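Local coordinates for protein peptidoglycan glycosyltransferase (Burkholderia ambifaria, PDB 5UY7) that belongs to the penicillin-binding proteins, its sequence combining a penicillin-binding-protein dimerisation domain with a transpeptidase-family domain of the beta-lactamase clan, at residues A[224-229]-A[493-498]; A[236-241]-A[259-264]; A[270-275]-A[343-348]; A[352-357]-A[389-394]; A[405-410]-A[418-423]. One frame throughout, in Å; residues are numbered along the deposited sequence.

Contact 1: A[224-229]-A[493-498]; sequences AAMVVD and VVAVSV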
# COMPACT_ATOMS: atom_id res chain seq x y z
N ALA A 224 -4.15 -8.84 -10.58
CA ALA A 224 -4.59 -9.34 -9.28
C ALA A 224 -5.33 -8.24 -8.55
O ALA A 224 -5.01 -7.06 -8.69
CB ALA A 224 -3.40 -9.82 -8.44
N ALA A 225 -6.34 -8.63 -7.78
CA ALA A 225 -7.05 -7.66 -6.95
C ALA A 225 -7.57 -8.34 -5.70
O ALA A 225 -8.04 -9.48 -5.76
CB ALA A 225 -8.23 -7.03 -7.72
N MET A 226 -7.51 -7.64 -4.57
CA MET A 226 -8.18 -8.18 -3.40
C MET A 226 -8.77 -7.04 -2.59
O MET A 226 -8.32 -5.89 -2.66
CB MET A 226 -7.26 -9.06 -2.53
CG MET A 226 -6.10 -8.40 -1.84
SD MET A 226 -5.10 -9.64 -0.95
CE MET A 226 -6.01 -9.87 0.57
N VAL A 227 -9.83 -7.38 -1.86
CA VAL A 227 -10.57 -6.43 -1.04
C VAL A 227 -10.67 -7.03 0.35
O VAL A 227 -11.06 -8.20 0.50
CB VAL A 227 -11.97 -6.15 -1.62
CG1 VAL A 227 -12.71 -5.12 -0.75
CG2 VAL A 227 -11.88 -5.66 -3.05
N VAL A 228 -10.29 -6.25 1.37
CA VAL A 228 -10.28 -6.71 2.75
C VAL A 228 -11.22 -5.84 3.57
O VAL A 228 -11.16 -4.60 3.48
CB VAL A 228 -8.86 -6.66 3.35
CG1 VAL A 228 -8.89 -7.16 4.79
CG2 VAL A 228 -7.89 -7.51 2.51
N ASP A 229 -12.05 -6.47 4.39
CA ASP A 229 -12.86 -5.74 5.36
C ASP A 229 -11.98 -5.27 6.52
O ASP A 229 -11.39 -6.08 7.23
CB ASP A 229 -13.99 -6.64 5.87
CG ASP A 229 -14.87 -5.95 6.89
OD1 ASP A 229 -15.49 -4.92 6.56
OD2 ASP A 229 -14.97 -6.43 8.04
N VAL A 493 -9.89 -2.15 2.53
CA VAL A 493 -8.61 -1.96 1.86
C VAL A 493 -8.72 -2.63 0.51
O VAL A 493 -9.25 -3.74 0.41
CB VAL A 493 -7.46 -2.56 2.68
CG1 VAL A 493 -6.23 -2.77 1.80
CG2 VAL A 493 -7.14 -1.64 3.85
N VAL A 494 -8.26 -1.95 -0.54
CA VAL A 494 -8.28 -2.48 -1.90
C VAL A 494 -6.85 -2.49 -2.42
O VAL A 494 -6.17 -1.46 -2.40
CB VAL A 494 -9.18 -1.66 -2.83
CG1 VAL A 494 -9.08 -2.18 -4.27
CG2 VAL A 494 -10.62 -1.71 -2.34
N ALA A 495 -6.42 -3.65 -2.92
CA ALA A 495 -5.07 -3.81 -3.45
C ALA A 495 -5.18 -4.35 -4.86
O ALA A 495 -5.87 -5.35 -5.09
CB ALA A 495 -4.25 -4.77 -2.57
N VAL A 496 -4.50 -3.70 -5.81
CA VAL A 496 -4.55 -4.12 -7.20
C VAL A 496 -3.14 -4.17 -7.77
O VAL A 496 -2.23 -3.44 -7.34
CB VAL A 496 -5.43 -3.18 -8.06
CG1 VAL A 496 -6.87 -3.18 -7.55
CG2 VAL A 496 -4.86 -1.77 -8.09
N SER A 497 -2.95 -5.05 -8.74
CA SER A 497 -1.68 -5.10 -9.46
C SER A 497 -1.93 -5.53 -10.89
O SER A 497 -2.70 -6.47 -11.14
CB SER A 497 -0.71 -6.06 -8.77
OG SER A 497 0.60 -5.85 -9.26
N VAL A 498 -1.30 -4.83 -11.83
CA VAL A 498 -1.40 -5.15 -13.25
C VAL A 498 0.01 -5.44 -13.72
O VAL A 498 0.89 -4.56 -13.67
CB VAL A 498 -2.03 -4.00 -14.06
CG1 VAL A 498 -2.05 -4.33 -15.54
CG2 VAL A 498 -3.45 -3.72 -13.57
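Segments 224-229 and 493-498 run antiparallel (179° between directions), their axes 4.7 Å apart, and six backbone hydrogen bonds knit Ala224 to Ser497, Met226 to Ala495 and Val228 to Val493. The middle pair is bonded by Met226 N to Ala495 O and by Ala495 N to Met226 O, both 2.9 Å. Between these rungs lie the non-hydrogen-bonded pairs Ala225-Val496 and Val227-Val494, where CA-H groups lean on carbonyls, as in Ala225 CA to Ala495 O (3.2 Å). One face of the pair carries Ala225, Val227, Val494 and Val496: Ala225 CB meets Val496 CG1 at 4.1 Å. Beside them Val227 CG2 comes within 4.2 Å of Val494 CG2. On the other face Met226 CG rests against Ala495 CB (4.1 Å). Met226 CG sits between backbone N and carbonyl carbon (chi1 66°), and the end of the chain leads away from strand 493-498, with CE turned aside at chi3 (-81°). Ser497 points to this same face, its OG held by Ser480 and Arg478. Both strands belong to the interior of a five-stranded antiparallel sheet, flanked by 235-241 beside the first and 477-485 beside the second. Helix 509-526 packs on the Ala225-Val227-Val494 face through Phe516 and Ile519, while helix 390-401 covers the Ala224-Met226-Ala495 face with Leu390, Phe391 and Ala394.

Contact 2: A[236-241]-A[259-264]; sequences LALVNY and NRILTD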
# COMPACT_ATOMS: atom_id res chain seq x y z
N LEU A 236 -12.92 -10.07 1.28
CA LEU A 236 -14.20 -9.98 0.59
C LEU A 236 -14.09 -10.34 -0.88
O LEU A 236 -15.08 -10.77 -1.49
CB LEU A 236 -14.78 -8.57 0.73
CG LEU A 236 -14.99 -8.09 2.16
CD1 LEU A 236 -15.53 -6.66 2.16
CD2 LEU A 236 -15.95 -9.01 2.90
N ALA A 237 -12.90 -10.16 -1.47
CA ALA A 237 -12.67 -10.52 -2.86
C ALA A 237 -11.20 -10.87 -3.02
O ALA A 237 -10.34 -10.25 -2.39
CB ALA A 237 -13.05 -9.38 -3.82
N LEU A 238 -10.93 -11.86 -3.86
CA LEU A 238 -9.56 -12.29 -4.12
C LEU A 238 -9.56 -12.84 -5.54
O LEU A 238 -10.13 -13.91 -5.77
CB LEU A 238 -9.14 -13.35 -3.10
CG LEU A 238 -7.71 -13.90 -3.04
CD1 LEU A 238 -6.80 -12.92 -2.35
CD2 LEU A 238 -7.71 -15.23 -2.30
N VAL A 239 -8.98 -12.10 -6.49
CA VAL A 239 -9.11 -12.42 -7.91
C VAL A 239 -7.74 -12.41 -8.57
O VAL A 239 -6.98 -11.45 -8.43
CB VAL A 239 -10.04 -11.43 -8.64
CG1 VAL A 239 -10.15 -11.80 -10.13
CG2 VAL A 239 -11.41 -11.44 -8.01
N ASN A 240 -7.43 -13.48 -9.30
CA ASN A 240 -6.34 -13.51 -10.25
C ASN A 240 -6.94 -13.56 -11.65
O ASN A 240 -7.85 -14.36 -11.90
CB ASN A 240 -5.45 -14.73 -10.04
CG ASN A 240 -4.73 -14.70 -8.71
OD1 ASN A 240 -3.73 -14.02 -8.56
ND2 ASN A 240 -5.25 -15.45 -7.74
N TYR A 241 -6.44 -12.71 -12.55
CA TYR A 241 -6.86 -12.76 -13.95
C TYR A 241 -5.65 -12.73 -14.86
O TYR A 241 -4.88 -11.75 -14.85
CB TYR A 241 -7.81 -11.60 -14.29
CG TYR A 241 -8.50 -11.88 -15.60
CD1 TYR A 241 -9.63 -12.68 -15.65
CD2 TYR A 241 -7.97 -11.41 -16.80
CE1 TYR A 241 -10.25 -12.98 -16.85
CE2 TYR A 241 -8.58 -11.71 -18.00
CZ TYR A 241 -9.72 -12.49 -18.02
OH TYR A 241 -10.32 -12.79 -19.22
N ASN A 259 -1.72 -19.42 -6.78
CA ASN A 259 -2.46 -18.20 -6.47
C ASN A 259 -1.44 -17.06 -6.42
O ASN A 259 -0.80 -16.83 -5.39
CB ASN A 259 -3.23 -18.35 -5.16
CG ASN A 259 -4.23 -17.23 -4.94
OD1 ASN A 259 -3.94 -16.07 -5.17
ND2 ASN A 259 -5.43 -17.60 -4.49
N ARG A 260 -1.30 -16.35 -7.54
CA ARG A 260 -0.22 -15.37 -7.68
C ARG A 260 -0.30 -14.25 -6.65
O ARG A 260 0.73 -13.68 -6.27
CB ARG A 260 -0.22 -14.80 -9.09
CG ARG A 260 0.00 -15.85 -10.17
CD ARG A 260 0.18 -15.24 -11.55
NE ARG A 260 -1.00 -14.50 -11.99
CZ ARG A 260 -2.09 -15.05 -12.52
NH1 ARG A 260 -2.17 -16.37 -12.65
NH2 ARG A 260 -3.10 -14.29 -12.90
N ILE A 261 -1.51 -13.90 -6.19
CA ILE A 261 -1.65 -12.90 -5.14
C ILE A 261 -0.83 -13.28 -3.92
O ILE A 261 -0.26 -12.42 -3.24
CB ILE A 261 -3.13 -12.71 -4.76
CG1 ILE A 261 -3.91 -12.09 -5.91
CG2 ILE A 261 -3.25 -11.84 -3.51
CD1 ILE A 261 -5.37 -11.83 -5.59
N LEU A 262 -0.73 -14.58 -3.64
CA LEU A 262 0.00 -15.07 -2.49
C LEU A 262 1.41 -15.54 -2.81
O LEU A 262 2.28 -15.53 -1.93
CB LEU A 262 -0.76 -16.23 -1.85
CG LEU A 262 -2.06 -15.80 -1.16
CD1 LEU A 262 -3.16 -16.80 -1.44
CD2 LEU A 262 -1.81 -15.67 0.33
N THR A 263 1.68 -15.95 -4.05
CA THR A 263 2.95 -16.58 -4.36
C THR A 263 3.94 -15.67 -5.06
O THR A 263 5.15 -15.86 -4.91
CB THR A 263 2.74 -17.84 -5.22
OG1 THR A 263 2.15 -17.48 -6.47
CG2 THR A 263 1.83 -18.83 -4.50
N ASP A 264 3.48 -14.67 -5.80
CA ASP A 264 4.38 -13.83 -6.57
C ASP A 264 4.87 -12.65 -5.74
O ASP A 264 4.08 -11.92 -5.13
CB ASP A 264 3.69 -13.34 -7.85
CG ASP A 264 3.53 -14.46 -8.88
OD1 ASP A 264 3.77 -15.63 -8.54
OD2 ASP A 264 3.16 -14.15 -10.03
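Asn259, at the N-cap position of helix 260-263, meets Asn240 of strand 235-241 amide to amide: Asn240 ND2 donates to Asn259 OD1 at 3.0 Å, nearly straight at 163°. The amide planes stand 80° apart; the acceptor lies in the plane of the Asn240 amide, and the donor sits above the Asn259 carbonyl plane, not on a lone pair. The other end of the Asn259 amide, ND2, lies 4.0 Å from Leu238 CD2. Asn259 O takes the N-H groups of both Leu262 and Thr263, starting the short helix. Arg260 lays its guanidinium across Asn240, with NH2 3.7 Å from Asn240 CB, and the same nitrogen bonds Pro242 O just past the strand end. Ile261 N donates to Asn240 OD1 at 3.2 Å, a bent bond in the carbonyl plane and on a lone pair. The Asn240 side chain leans beside its own backbone N (chi1 -65°), which brings the amide to the start of the helix. Farther out, Ile261 CD1 packs on Leu238 CD1 at 3.7 Å and lies 3.3 Å from Val239 O. Leu262 turns instead to Phe391 and Phe358. With OD1 receiving a first-turn N-H and ND2 giving to the cap residue, the Asn240 amide is fixed in rotation and fastens the helix start to an outermost strand of the sheet, beside a small apolar patch.

Contact 3: A[270-275]-A[343-348]; sequences SIMKPF and NMYTSI. With SO4 (sulfate ion), chain B.
Phe275 and Ile348 carry this contact, with Met272 beside them, and no hydrogen bond crosses it. Ile348, the first residue past helix 338-347, sets its CD1 over the middle of the Phe275 ring, 4.0 Å from the centroid and 7° off the normal, a CH-pi contact made face-on. Its CG1 lies between backbone N and carbonyl carbon (chi1 56°), and the branch reaches out from there to the ring. Met344 approaches Phe275 at the root of the side chain: Met344 CE lies 3.9 Å from Phe275 CB and 3.6 Å from Phe275 O. The sulfur stands oblique to the ring, a loose Met-aromatic contact with SD 5.4 Å from the centroid. Tyr397 of helix 390-401 meets the same ring edge-to-face. Phe275 follows a sequence consistent with the SxxK motif of serine penicillin-binding proteins, with Ser270 in a 3-10 turn and Lys273 in the helical stretch that follows. Lys273 NZ donates to Ser270 OG (2.8 Å) and also bonds Asn326 OD1 and Ser324 O. Ser270 OG sits very close to O4 of a sulfate ion (2.5 Å), a hydrogen bond of doubtful length; the ion, probably from the crystallisation liquor, is also hydrogen-bonded to Ser462 OG. Met272 points toward segment 343-348; bent at chi2 and chi3, it brings CE to 3.7 Å from Tyr345 CE1, obliquely to the ring, and to 4.2 Å from Ile348 CD1.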
# COMPACT_ATOMS: atom_id res chain seq x y z
N SER A 270 7.11 2.68 -4.20
CA SER A 270 6.54 3.82 -3.47
C SER A 270 5.44 3.42 -2.50
O SER A 270 5.09 4.21 -1.61
CB SER A 270 6.01 4.86 -4.44
OG SER A 270 7.07 5.39 -5.23
N ILE A 271 4.87 2.22 -2.64
CA ILE A 271 3.85 1.75 -1.70
C ILE A 271 4.39 1.68 -0.27
O ILE A 271 3.61 1.73 0.69
CB ILE A 271 3.31 0.40 -2.20
CG1 ILE A 271 2.52 0.63 -3.49
CG2 ILE A 271 2.46 -0.30 -1.15
CD1 ILE A 271 2.27 -0.66 -4.30
N MET A 272 5.71 1.61 -0.11
CA MET A 272 6.27 1.57 1.24
C MET A 272 6.44 2.94 1.87
O MET A 272 6.68 3.00 3.08
CB MET A 272 7.62 0.87 1.25
CG MET A 272 7.56 -0.60 0.89
SD MET A 272 6.39 -1.56 1.86
CE MET A 272 7.11 -1.38 3.50
N LYS A 273 6.37 4.02 1.09
CA LYS A 273 6.66 5.34 1.66
C LYS A 273 5.76 5.67 2.85
O LYS A 273 6.27 6.25 3.83
CB LYS A 273 6.58 6.40 0.55
CG LYS A 273 7.73 6.28 -0.44
CD LYS A 273 7.52 7.08 -1.74
CE LYS A 273 8.76 6.96 -2.59
NZ LYS A 273 8.58 7.42 -4.03
N PRO A 274 4.47 5.33 2.86
CA PRO A 274 3.66 5.61 4.06
C PRO A 274 4.14 4.89 5.30
O PRO A 274 3.90 5.39 6.40
CB PRO A 274 2.26 5.14 3.65
CG PRO A 274 2.25 5.34 2.18
CD PRO A 274 3.60 4.91 1.73
N PHE A 275 4.80 3.73 5.17
CA PHE A 275 5.27 3.04 6.37
C PHE A 275 6.55 3.67 6.91
O PHE A 275 6.74 3.73 8.13
CB PHE A 275 5.49 1.55 6.08
CG PHE A 275 4.21 0.82 5.81
CD1 PHE A 275 3.30 0.60 6.83
CD2 PHE A 275 3.89 0.40 4.53
CE1 PHE A 275 2.09 -0.04 6.58
CE2 PHE A 275 2.68 -0.24 4.27
CZ PHE A 275 1.78 -0.47 5.31
N ASN A 343 12.14 -4.04 12.65
CA ASN A 343 11.06 -4.47 13.52
C ASN A 343 9.71 -3.99 13.00
O ASN A 343 8.71 -4.71 13.13
CB ASN A 343 11.29 -3.99 14.95
CG ASN A 343 12.08 -5.00 15.75
OD1 ASN A 343 11.58 -6.09 16.08
ND2 ASN A 343 13.33 -4.68 16.03
N MET A 344 9.65 -2.79 12.41
CA MET A 344 8.40 -2.33 11.83
C MET A 344 8.01 -3.20 10.64
O MET A 344 6.85 -3.61 10.53
CB MET A 344 8.51 -0.85 11.41
CG MET A 344 7.23 -0.28 10.82
SD MET A 344 7.07 -0.55 9.02
CE MET A 344 8.40 0.50 8.42
N TYR A 345 8.96 -3.49 9.75
CA TYR A 345 8.66 -4.35 8.61
C TYR A 345 8.15 -5.71 9.07
O TYR A 345 7.26 -6.30 8.45
CB TYR A 345 9.89 -4.56 7.73
CG TYR A 345 10.37 -3.33 7.00
CD1 TYR A 345 9.47 -2.39 6.50
CD2 TYR A 345 11.72 -3.13 6.81
CE1 TYR A 345 9.94 -1.27 5.83
CE2 TYR A 345 12.18 -2.04 6.15
CZ TYR A 345 11.30 -1.10 5.67
OH TYR A 345 11.81 -0.01 5.02
N THR A 346 8.74 -6.23 10.13
CA THR A 346 8.32 -7.53 10.64
C THR A 346 6.94 -7.44 11.28
O THR A 346 6.14 -8.38 11.18
CB THR A 346 9.36 -8.05 11.62
OG1 THR A 346 10.57 -8.30 10.90
CG2 THR A 346 8.90 -9.35 12.27
N SER A 347 6.64 -6.32 11.94
CA SER A 347 5.34 -6.19 12.58
C SER A 347 4.21 -6.13 11.56
O SER A 347 3.11 -6.61 11.86
CB SER A 347 5.31 -4.96 13.51
OG SER A 347 5.22 -3.76 12.77
N ILE A 348 4.46 -5.61 10.36
CA ILE A 348 3.42 -5.58 9.33
C ILE A 348 3.49 -6.85 8.48
O ILE A 348 2.87 -6.94 7.42
CB ILE A 348 3.49 -4.32 8.44
CG1 ILE A 348 4.87 -4.16 7.79
CG2 ILE A 348 3.14 -3.08 9.26
CD1 ILE A 348 4.92 -3.12 6.67
S SO4 B . 5.48 5.30 -8.68
O1 SO4 B . 4.28 4.46 -8.68
O2 SO4 B . 5.11 6.70 -8.54
O3 SO4 B . 6.18 5.10 -9.96
O4 SO4 B . 6.41 4.95 -7.61

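Contact 4: A[352-357]-A[389-394]; sequences QAPKVG and SLFQLA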
# COMPACT_ATOMS: atom_id res chain seq x y z
N GLN A 352 7.56 -12.88 6.05
CA GLN A 352 6.92 -14.01 6.71
C GLN A 352 5.76 -14.46 5.84
O GLN A 352 4.93 -13.64 5.42
CB GLN A 352 6.40 -13.62 8.10
CG GLN A 352 7.44 -12.95 8.97
CD GLN A 352 6.81 -12.03 9.99
OE1 GLN A 352 6.19 -12.48 10.95
NE2 GLN A 352 6.96 -10.72 9.77
N ALA A 353 5.69 -15.75 5.58
CA ALA A 353 4.64 -16.25 4.70
C ALA A 353 3.29 -16.17 5.40
O ALA A 353 3.17 -16.61 6.55
CB ALA A 353 4.94 -17.69 4.29
N PRO A 354 2.27 -15.64 4.75
CA PRO A 354 0.92 -15.69 5.33
C PRO A 354 0.52 -17.13 5.63
O PRO A 354 0.81 -18.05 4.86
CB PRO A 354 0.04 -15.08 4.23
CG PRO A 354 0.97 -14.22 3.44
CD PRO A 354 2.29 -14.92 3.46
N LYS A 355 -0.13 -17.32 6.77
CA LYS A 355 -0.63 -18.63 7.19
C LYS A 355 -2.15 -18.59 7.11
O LYS A 355 -2.85 -18.49 8.12
CB LYS A 355 -0.14 -18.98 8.60
N VAL A 356 -2.67 -18.67 5.88
CA VAL A 356 -4.09 -18.53 5.63
C VAL A 356 -4.68 -19.77 4.96
O VAL A 356 -5.83 -19.74 4.52
CB VAL A 356 -4.40 -17.27 4.81
CG1 VAL A 356 -3.89 -16.04 5.54
CG2 VAL A 356 -3.76 -17.36 3.44
N GLY A 357 -3.92 -20.86 4.89
CA GLY A 357 -4.44 -22.10 4.36
C GLY A 357 -3.86 -22.47 3.01
O GLY A 357 -3.51 -23.63 2.78
N SER A 389 4.59 -9.83 -1.39
CA SER A 389 3.46 -10.22 -2.22
C SER A 389 2.37 -9.16 -2.12
O SER A 389 2.36 -8.36 -1.18
CB SER A 389 2.88 -11.57 -1.79
OG SER A 389 2.29 -11.45 -0.50
N LEU A 390 1.43 -9.18 -3.07
CA LEU A 390 0.32 -8.24 -2.97
C LEU A 390 -0.53 -8.52 -1.73
O LEU A 390 -1.01 -7.59 -1.08
CB LEU A 390 -0.55 -8.29 -4.23
CG LEU A 390 -1.63 -7.20 -4.31
CD1 LEU A 390 -0.99 -5.83 -4.45
CD2 LEU A 390 -2.57 -7.49 -5.49
N PHE A 391 -0.69 -9.80 -1.39
CA PHE A 391 -1.39 -10.15 -0.16
C PHE A 391 -0.75 -9.48 1.05
O PHE A 391 -1.44 -8.90 1.89
CB PHE A 391 -1.41 -11.68 0.02
CG PHE A 391 -2.25 -12.14 1.18
CD1 PHE A 391 -1.76 -12.13 2.48
CD2 PHE A 391 -3.55 -12.60 0.97
CE1 PHE A 391 -2.55 -12.55 3.54
CE2 PHE A 391 -4.33 -13.03 2.03
CZ PHE A 391 -3.83 -13.00 3.31
N GLN A 392 0.58 -9.57 1.15
CA GLN A 392 1.27 -8.95 2.27
C GLN A 392 1.03 -7.45 2.32
O GLN A 392 0.88 -6.87 3.41
CB GLN A 392 2.77 -9.24 2.20
CG GLN A 392 3.14 -10.63 2.65
CD GLN A 392 4.61 -10.91 2.43
OE1 GLN A 392 5.21 -10.37 1.50
NE2 GLN A 392 5.21 -11.74 3.28
N LEU A 393 1.01 -6.78 1.17
CA LEU A 393 0.77 -5.34 1.16
C LEU A 393 -0.65 -5.00 1.58
O LEU A 393 -0.88 -4.04 2.33
CB LEU A 393 1.06 -4.77 -0.24
CG LEU A 393 2.53 -4.74 -0.65
CD1 LEU A 393 2.63 -4.27 -2.11
CD2 LEU A 393 3.34 -3.83 0.27
N ALA A 394 -1.63 -5.76 1.09
CA ALA A 394 -3.01 -5.52 1.49
C ALA A 394 -3.15 -5.64 3.00
O ALA A 394 -3.74 -4.78 3.65
CB ALA A 394 -3.95 -6.49 0.78
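Pro354 slides its ring past Phe391, CG 3.6 Å from Phe391 CD1 and CB 3.7 Å from Phe391 CE1, while the Val356 and Phe391 side chains meet from opposite directions, Val356 CG1 3.8 Å from Phe391 CZ. Both approaches are oblique to the aromatic ring. Phe391 extends toward the loop because its CG is anti to the backbone N (chi1 -173°). The polar part of the contact is one bond, Gln392 NE2 to Gln352 O at 2.9 Å, bent at 138°. The carbonyl oxygen lies in the Gln392 amide plane, but the donor stands 49° out of the Gln352 carbonyl plane. A second shell holds that amide: Gln392 OE1 accepts from Ser389 N, and Ser389 OG accepts from Gln392 N, each at 3.0 Å, a capping box closing the start of helix 390-401. NE2 also donates to Ala363 O, so both ends of the amide are engaged and its rotation is fixed. Gln352 is tied in turn to the end of helix 338-347 by NE2 bonding Thr346 O. The loop 352-357 thus lies along the first turn of helix 390-401; Phe391 also packs on Ile261 and Leu262 of helix 260-263, while Leu390 and Ala394 press on strands 222-229 and 492-499.

Contact 5: A[405-410]-A[418-423]; sequences EMMPVT and QQITGT
The flat group that reaches segment 418-423 is the Glu405 carboxylate. Gly422 N and CA both lie on one side of its plane, approached obliquely, and Gly422 N makes a weak hydrogen bond to Glu405 OE2 at 3.2 Å. With its CG anti to the backbone N (chi1 -175°) and the chain extended beyond, Glu405 runs alongside the Gly422-Thr423 backbone to get there. In the puckered ring of Pro408, CG lies 3.3 Å from Thr421 O, and Ile420, crossing the ring obliquely, brings CG2 to 3.8 Å from Pro408 CD. The same methyl meets the tip of Met407, whose CE stands 3.7 Å away with the two side chains crossing at about a right angle. The backbone bonds are Met406 N to Thr423 O at 2.8 Å and Thr423 N to Met406 O at 2.9 Å. Gly422 lets the chains draw close, its CA only 3.3 Å from Met406 O. The Met406 side chain packs on Arg395 and Thr398 of helix 390-401. Away from Met406 the segments diverge, their touching parts running 118° apart. This is a small two-stranded antiparallel sheet, 405-406 with 423-424, whose connecting loop stays attached at its base through Ile420, Met407 and Pro408.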
# COMPACT_ATOMS: atom_id res chain seq x y z
N GLU A 405 -3.71 -0.92 14.14
CA GLU A 405 -3.73 -2.33 14.50
C GLU A 405 -3.91 -3.16 13.24
O GLU A 405 -4.96 -3.09 12.59
CB GLU A 405 -4.84 -2.63 15.51
CG GLU A 405 -4.80 -4.07 16.01
CD GLU A 405 -5.89 -4.37 17.02
OE1 GLU A 405 -6.91 -3.66 17.01
OE2 GLU A 405 -5.72 -5.32 17.81
N MET A 406 -2.89 -3.93 12.88
CA MET A 406 -2.98 -4.79 11.71
C MET A 406 -3.84 -6.01 12.01
O MET A 406 -3.62 -6.71 13.00
CB MET A 406 -1.60 -5.24 11.25
CG MET A 406 -1.67 -5.94 9.90
SD MET A 406 -0.07 -6.42 9.28
CE MET A 406 0.36 -7.73 10.40
N MET A 407 -4.80 -6.27 11.14
CA MET A 407 -5.78 -7.32 11.34
C MET A 407 -5.28 -8.64 10.76
O MET A 407 -4.59 -8.65 9.74
CB MET A 407 -7.09 -6.94 10.67
CG MET A 407 -7.69 -5.66 11.24
SD MET A 407 -8.14 -5.92 12.97
CE MET A 407 -9.63 -6.88 12.79
N PRO A 408 -5.60 -9.77 11.38
CA PRO A 408 -5.33 -11.06 10.74
C PRO A 408 -6.23 -11.17 9.53
O PRO A 408 -7.46 -11.03 9.64
CB PRO A 408 -5.69 -12.09 11.82
CG PRO A 408 -5.93 -11.30 13.08
CD PRO A 408 -6.35 -9.94 12.64
N VAL A 409 -5.64 -11.37 8.37
CA VAL A 409 -6.40 -11.43 7.13
C VAL A 409 -6.72 -12.89 6.83
O VAL A 409 -5.82 -13.73 6.75
CB VAL A 409 -5.63 -10.77 5.98
CG1 VAL A 409 -6.37 -10.96 4.68
CG2 VAL A 409 -5.48 -9.28 6.26
N THR A 410 -8.01 -13.18 6.69
CA THR A 410 -8.55 -14.53 6.65
C THR A 410 -9.55 -14.63 5.51
O THR A 410 -10.23 -13.65 5.19
CB THR A 410 -9.25 -14.87 7.98
OG1 THR A 410 -9.90 -16.14 7.87
CG2 THR A 410 -10.31 -13.81 8.32
N GLN A 418 -16.81 -13.50 19.08
CA GLN A 418 -15.46 -13.74 19.58
C GLN A 418 -14.53 -12.59 19.20
O GLN A 418 -14.75 -11.88 18.22
CB GLN A 418 -14.91 -15.06 19.05
N GLN A 419 -13.47 -12.43 19.99
CA GLN A 419 -12.58 -11.29 19.87
C GLN A 419 -11.50 -11.54 18.83
O GLN A 419 -10.89 -12.61 18.79
CB GLN A 419 -11.93 -10.97 21.22
N ILE A 420 -11.26 -10.54 17.98
CA ILE A 420 -10.22 -10.59 16.96
C ILE A 420 -8.99 -9.90 17.54
O ILE A 420 -9.00 -8.69 17.77
CB ILE A 420 -10.67 -9.91 15.66
CG1 ILE A 420 -12.01 -10.47 15.19
CG2 ILE A 420 -9.61 -10.07 14.58
CD1 ILE A 420 -12.56 -9.75 13.98
N THR A 421 -7.93 -10.66 17.78
CA THR A 421 -6.67 -10.08 18.25
C THR A 421 -5.82 -9.71 17.04
O THR A 421 -5.42 -10.58 16.26
CB THR A 421 -5.91 -11.03 19.17
OG1 THR A 421 -5.44 -12.17 18.43
CG2 THR A 421 -6.81 -11.50 20.31
N GLY A 422 -5.58 -8.42 16.86
CA GLY A 422 -4.65 -7.94 15.87
C GLY A 422 -3.28 -7.69 16.47
O GLY A 422 -2.97 -8.07 17.60
N THR A 423 -2.44 -7.02 15.68
CA THR A 423 -1.09 -6.65 16.09
C THR A 423 -0.99 -5.14 16.06
O THR A 423 -1.20 -4.53 15.01
CB THR A 423 -0.05 -7.28 15.17
OG1 THR A 423 -0.11 -8.71 15.29
CG2 THR A 423 1.35 -6.80 15.52

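How the contacts relate
Along the chain, contact 1 opens with strand 222-229 and closes with strand 492-499, so the other four come between its two halves, in the order 2, 3, 4, 5. Contacts 1 and 2 share neighbouring strands of the five-stranded sheet, centres about 9 Å apart. Helix 390-401 links contacts: its start in contact 4 packs on the sheet of contact 1, probably bonds Ile261 O of contact 2 through Phe391 N, and meets Val409 of contact 5. Contact 3, holding Ser270 and Lys273, consistent with an SxxK motif, stands about 17 Å from contact 1, centre to centre. It touches contact 4 through Leu393 and Gln352, and contact 5 through the end of helix 338-347. Helix 390-401 thus stands between the large sheet and contact 3.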